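Local structure of putative NADH-flavin reductase (Streptococcus pneumoniae TIGR4, 4R01) at residues A[18-32]-A[38-51]. The protein probably binds NAD(P)H in a Rossmann-type fold and may act as an NADH-flavin reductase. Sequence-based numbering, arbitrary orientation.
Sequences VEEAVKRGHEVTAIV and SQAESIIKKDLFEL
Val18, on helix 12-24, rests its CG1 on Ala40 CB at 3.8 Å; that methyl stands anti to the backbone N (chi1 168°), which aims it at the loop ahead of strand 42-45. One residue on, the carboxylate of Glu19 stacks on the Gln39 amide with planes 23° apart, a pairing that suits two polar groups at an exposed edge. Glu27 OE1 and Glu41 OE1 bring like charges within 3.6 Å; both residues are solvent-exposed, and Lys3, which touches Glu27, may ease the repulsion. Val28 O receives weak hydrogen bonds from the backbone N of both Glu41 and Ser42, where the pairing begins. Thr29 lays CG2 against Ile44 CG1, while a water joins its OG1, weakly, to Ser42 OG. Ala30 is small enough for its CB to meet Ala40 CB at 3.5 Å. Its N bonds to Ser42 O at 2.7 Å, and its O accepts from Ile44 N. Ile31 lies alongside Ile44 on the Thr29 face and meets Leu51 tip to tip, CG2 to CD2 4.0 Å. On the other face Val32 CG2 touches Ile43 CG2 at 3.6 Å, while Val32 N donates to Ile44 O and Val32 O accepts from Lys46 N. Ala30 and Val32 thus each use both N and O, the alternate-residue pattern of parallel strands, which fixes the outermost strand 42-45 onto the Rossmann sheet. Aliphatic side chains pack on both faces, more buried on strand 27-32 than on strand 42-45, and the Glu19-Gln39 and Glu27-Glu41 pairs remain exposed.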
# COMPACT_ATOMS: atom_id res chain seq x y z
N VAL A 18 21.41 -1.70 -26.26
CA VAL A 18 22.50 -1.75 -27.23
C VAL A 18 23.82 -2.10 -26.55
O VAL A 18 24.51 -3.04 -26.96
CB VAL A 18 22.67 -0.40 -27.98
CG1 VAL A 18 23.98 -0.38 -28.76
CG2 VAL A 18 21.49 -0.15 -28.90
N GLU A 19 24.16 -1.36 -25.50
CA GLU A 19 25.41 -1.56 -24.78
C GLU A 19 25.49 -2.97 -24.19
O GLU A 19 26.55 -3.59 -24.19
CB GLU A 19 25.55 -0.52 -23.67
CG GLU A 19 26.82 -0.66 -22.84
CD GLU A 19 27.01 0.48 -21.87
OE1 GLU A 19 26.45 1.57 -22.11
OE2 GLU A 19 27.73 0.30 -20.86
N GLU A 20 24.36 -3.47 -23.69
CA GLU A 20 24.31 -4.81 -23.14
C GLU A 20 24.48 -5.86 -24.24
O GLU A 20 25.27 -6.79 -24.09
CB GLU A 20 23.00 -5.05 -22.39
CG GLU A 20 22.81 -6.47 -21.88
CD GLU A 20 23.80 -6.86 -20.79
OE1 GLU A 20 24.29 -5.97 -20.08
OE2 GLU A 20 24.10 -8.07 -20.66
N ALA A 21 23.75 -5.69 -25.34
CA ALA A 21 23.80 -6.64 -26.44
C ALA A 21 25.16 -6.66 -27.12
O ALA A 21 25.62 -7.71 -27.58
CB ALA A 21 22.71 -6.32 -27.46
N VAL A 22 25.81 -5.50 -27.19
CA VAL A 22 27.14 -5.40 -27.79
C VAL A 22 28.15 -6.18 -26.95
O VAL A 22 28.99 -6.90 -27.50
CB VAL A 22 27.59 -3.93 -27.94
CG1 VAL A 22 29.10 -3.83 -28.08
CG2 VAL A 22 26.90 -3.27 -29.12
N LYS A 23 28.03 -6.05 -25.65
CA LYS A 23 28.90 -6.70 -24.71
C LYS A 23 28.80 -8.21 -24.86
O LYS A 23 29.76 -8.91 -24.69
CB LYS A 23 28.54 -6.27 -23.32
CG LYS A 23 29.69 -5.83 -22.46
CD LYS A 23 29.36 -5.95 -20.97
CE LYS A 23 29.47 -7.37 -20.45
NZ LYS A 23 29.55 -7.47 -18.97
N ARG A 24 27.61 -8.71 -25.14
CA ARG A 24 27.35 -10.14 -25.31
C ARG A 24 28.00 -10.66 -26.58
O ARG A 24 28.25 -11.86 -26.71
CB ARG A 24 25.84 -10.41 -25.33
CG ARG A 24 25.08 -9.93 -24.11
CD ARG A 24 25.26 -10.85 -22.91
NE ARG A 24 24.43 -10.42 -21.78
CZ ARG A 24 23.21 -10.88 -21.52
NH1 ARG A 24 22.66 -11.79 -22.32
NH2 ARG A 24 22.54 -10.43 -20.47
N GLY A 25 28.28 -9.76 -27.52
CA GLY A 25 28.99 -10.12 -28.74
C GLY A 25 28.15 -10.08 -30.00
O GLY A 25 28.64 -10.42 -31.08
N HIS A 26 26.89 -9.67 -29.88
CA HIS A 26 26.00 -9.58 -31.03
C HIS A 26 26.33 -8.37 -31.89
O HIS A 26 26.86 -7.38 -31.39
CB HIS A 26 24.54 -9.52 -30.57
CG HIS A 26 24.17 -10.59 -29.59
ND1 HIS A 26 23.73 -11.83 -29.98
CD2 HIS A 26 24.16 -10.59 -28.24
CE1 HIS A 26 23.47 -12.56 -28.91
NE2 HIS A 26 23.73 -11.83 -27.84
N GLU A 27 26.02 -8.45 -33.18
CA GLU A 27 26.20 -7.29 -34.05
C GLU A 27 24.90 -6.48 -34.11
O GLU A 27 23.87 -6.94 -34.59
CB GLU A 27 26.66 -7.71 -35.46
CG GLU A 27 25.73 -8.64 -36.24
CD GLU A 27 26.28 -8.97 -37.62
OE1 GLU A 27 26.48 -8.03 -38.42
OE2 GLU A 27 26.50 -10.16 -37.92
N VAL A 28 24.97 -5.26 -33.58
CA VAL A 28 23.78 -4.45 -33.36
C VAL A 28 23.70 -3.28 -34.34
O VAL A 28 24.64 -2.50 -34.48
CB VAL A 28 23.74 -3.91 -31.92
CG1 VAL A 28 22.43 -3.17 -31.66
CG2 VAL A 28 23.91 -5.04 -30.92
N THR A 29 22.55 -3.17 -35.01
CA THR A 29 22.26 -2.03 -35.86
C THR A 29 21.37 -1.05 -35.10
O THR A 29 20.31 -1.43 -34.60
CB THR A 29 21.56 -2.45 -37.16
OG1 THR A 29 22.46 -3.24 -37.96
CG2 THR A 29 21.13 -1.22 -37.96
N ALA A 30 21.80 0.20 -35.02
CA ALA A 30 21.00 1.23 -34.37
C ALA A 30 20.16 1.99 -35.39
O ALA A 30 20.69 2.56 -36.34
CB ALA A 30 21.88 2.19 -33.60
N ILE A 31 18.85 1.98 -35.20
CA ILE A 31 17.96 2.77 -36.03
C ILE A 31 17.55 4.01 -35.25
O ILE A 31 16.79 3.92 -34.28
CB ILE A 31 16.74 1.97 -36.49
CG1 ILE A 31 17.19 0.76 -37.31
CG2 ILE A 31 15.79 2.85 -37.29
CD1 ILE A 31 16.06 -0.09 -37.84
N VAL A 32 18.07 5.16 -35.66
CA VAL A 32 17.93 6.39 -34.90
C VAL A 32 17.46 7.56 -35.76
O VAL A 32 17.35 7.45 -36.98
CB VAL A 32 19.27 6.78 -34.24
CG1 VAL A 32 19.70 5.73 -33.23
CG2 VAL A 32 20.34 6.97 -35.30
N SER A 38 24.88 5.84 -29.07
CA SER A 38 25.03 4.48 -28.58
C SER A 38 26.34 3.85 -29.05
O SER A 38 27.07 4.43 -29.85
CB SER A 38 23.85 3.61 -29.03
OG SER A 38 23.88 3.40 -30.43
N GLN A 39 26.63 2.65 -28.54
CA GLN A 39 27.85 1.94 -28.87
C GLN A 39 27.66 1.04 -30.09
O GLN A 39 28.45 0.13 -30.32
CB GLN A 39 28.32 1.09 -27.69
CG GLN A 39 28.78 1.88 -26.48
CD GLN A 39 29.23 0.98 -25.35
OE1 GLN A 39 29.11 -0.24 -25.44
NE2 GLN A 39 29.75 1.57 -24.28
N ALA A 40 26.61 1.30 -30.85
CA ALA A 40 26.20 0.38 -31.91
C ALA A 40 27.14 0.36 -33.11
O ALA A 40 27.74 1.38 -33.47
CB ALA A 40 24.79 0.72 -32.35
N GLU A 41 27.22 -0.79 -33.78
CA GLU A 41 28.10 -0.94 -34.91
C GLU A 41 27.67 -0.15 -36.13
O GLU A 41 28.33 0.80 -36.53
CB GLU A 41 28.08 -2.45 -35.27
CG GLU A 41 28.41 -2.84 -36.71
CD GLU A 41 28.26 -4.32 -36.96
OE1 GLU A 41 27.11 -4.76 -37.06
OE2 GLU A 41 29.28 -5.04 -37.05
N SER A 42 26.50 -0.48 -36.64
CA SER A 42 26.00 0.22 -37.81
C SER A 42 24.76 1.05 -37.50
O SER A 42 23.93 0.67 -36.68
CB SER A 42 25.68 -0.78 -38.93
OG SER A 42 26.72 -1.74 -39.04
N ILE A 43 24.64 2.18 -38.18
CA ILE A 43 23.56 3.12 -37.90
C ILE A 43 22.68 3.37 -39.12
O ILE A 43 23.18 3.64 -40.21
CB ILE A 43 24.11 4.47 -37.40
CG1 ILE A 43 24.82 4.30 -36.05
CG2 ILE A 43 23.00 5.50 -37.28
CD1 ILE A 43 26.31 4.06 -36.16
N ILE A 44 21.38 3.25 -38.93
CA ILE A 44 20.42 3.68 -39.93
C ILE A 44 19.72 4.92 -39.42
O ILE A 44 18.83 4.84 -38.57
CB ILE A 44 19.38 2.58 -40.24
CG1 ILE A 44 20.07 1.27 -40.62
CG2 ILE A 44 18.44 3.03 -41.35
CD1 ILE A 44 19.11 0.13 -40.88
N LYS A 45 20.14 6.09 -39.90
CA LYS A 45 19.46 7.32 -39.52
C LYS A 45 18.24 7.51 -40.40
O LYS A 45 18.35 7.88 -41.56
CB LYS A 45 20.39 8.53 -39.62
CG LYS A 45 19.70 9.83 -39.21
CD LYS A 45 20.66 11.01 -39.17
CE LYS A 45 21.77 10.79 -38.15
NZ LYS A 45 22.64 11.99 -38.04
N LYS A 46 17.08 7.24 -39.83
CA LYS A 46 15.84 7.23 -40.59
C LYS A 46 14.67 7.42 -39.64
O LYS A 46 14.74 7.01 -38.48
CB LYS A 46 15.71 5.92 -41.36
CG LYS A 46 14.73 5.96 -42.51
CD LYS A 46 14.77 4.65 -43.29
CE LYS A 46 13.92 4.74 -44.55
NZ LYS A 46 13.90 3.45 -45.29
N ASP A 47 13.60 8.05 -40.11
CA ASP A 47 12.41 8.18 -39.30
C ASP A 47 11.75 6.81 -39.17
O ASP A 47 11.63 6.08 -40.15
CB ASP A 47 11.43 9.19 -39.90
CG ASP A 47 10.23 9.44 -39.01
OD1 ASP A 47 10.35 10.24 -38.05
OD2 ASP A 47 9.17 8.83 -39.25
N LEU A 48 11.34 6.48 -37.95
CA LEU A 48 10.76 5.18 -37.63
C LEU A 48 9.66 4.76 -38.60
O LEU A 48 9.67 3.65 -39.13
CB LEU A 48 10.21 5.19 -36.21
CG LEU A 48 9.42 3.96 -35.79
CD1 LEU A 48 10.29 2.72 -35.89
CD2 LEU A 48 8.86 4.11 -34.39
N PHE A 49 8.71 5.66 -38.85
CA PHE A 49 7.54 5.33 -39.66
C PHE A 49 7.82 5.43 -41.15
O PHE A 49 6.89 5.37 -41.97
CB PHE A 49 6.37 6.24 -39.27
CG PHE A 49 5.96 6.11 -37.84
CD1 PHE A 49 5.08 5.12 -37.44
CD2 PHE A 49 6.47 6.96 -36.88
CE1 PHE A 49 4.70 4.99 -36.12
CE2 PHE A 49 6.10 6.84 -35.55
CZ PHE A 49 5.22 5.85 -35.17
N GLU A 50 9.09 5.56 -41.51
CA GLU A 50 9.49 5.55 -42.91
C GLU A 50 10.31 4.30 -43.21
O GLU A 50 10.84 4.14 -44.31
CB GLU A 50 10.29 6.81 -43.25
CG GLU A 50 9.43 7.97 -43.73
CD GLU A 50 10.05 9.32 -43.45
OE1 GLU A 50 11.26 9.36 -43.16
OE2 GLU A 50 9.32 10.34 -43.53
N LEU A 51 10.40 3.41 -42.22
CA LEU A 51 11.11 2.15 -42.39
C LEU A 51 10.41 1.24 -43.39
O LEU A 51 9.18 1.25 -43.50
CB LEU A 51 11.24 1.43 -41.05
CG LEU A 51 12.23 1.99 -40.02
CD1 LEU A 51 12.07 1.26 -38.70
CD2 LEU A 51 13.66 1.89 -40.53
O HOH W 1 25.03 -4.02 -40.07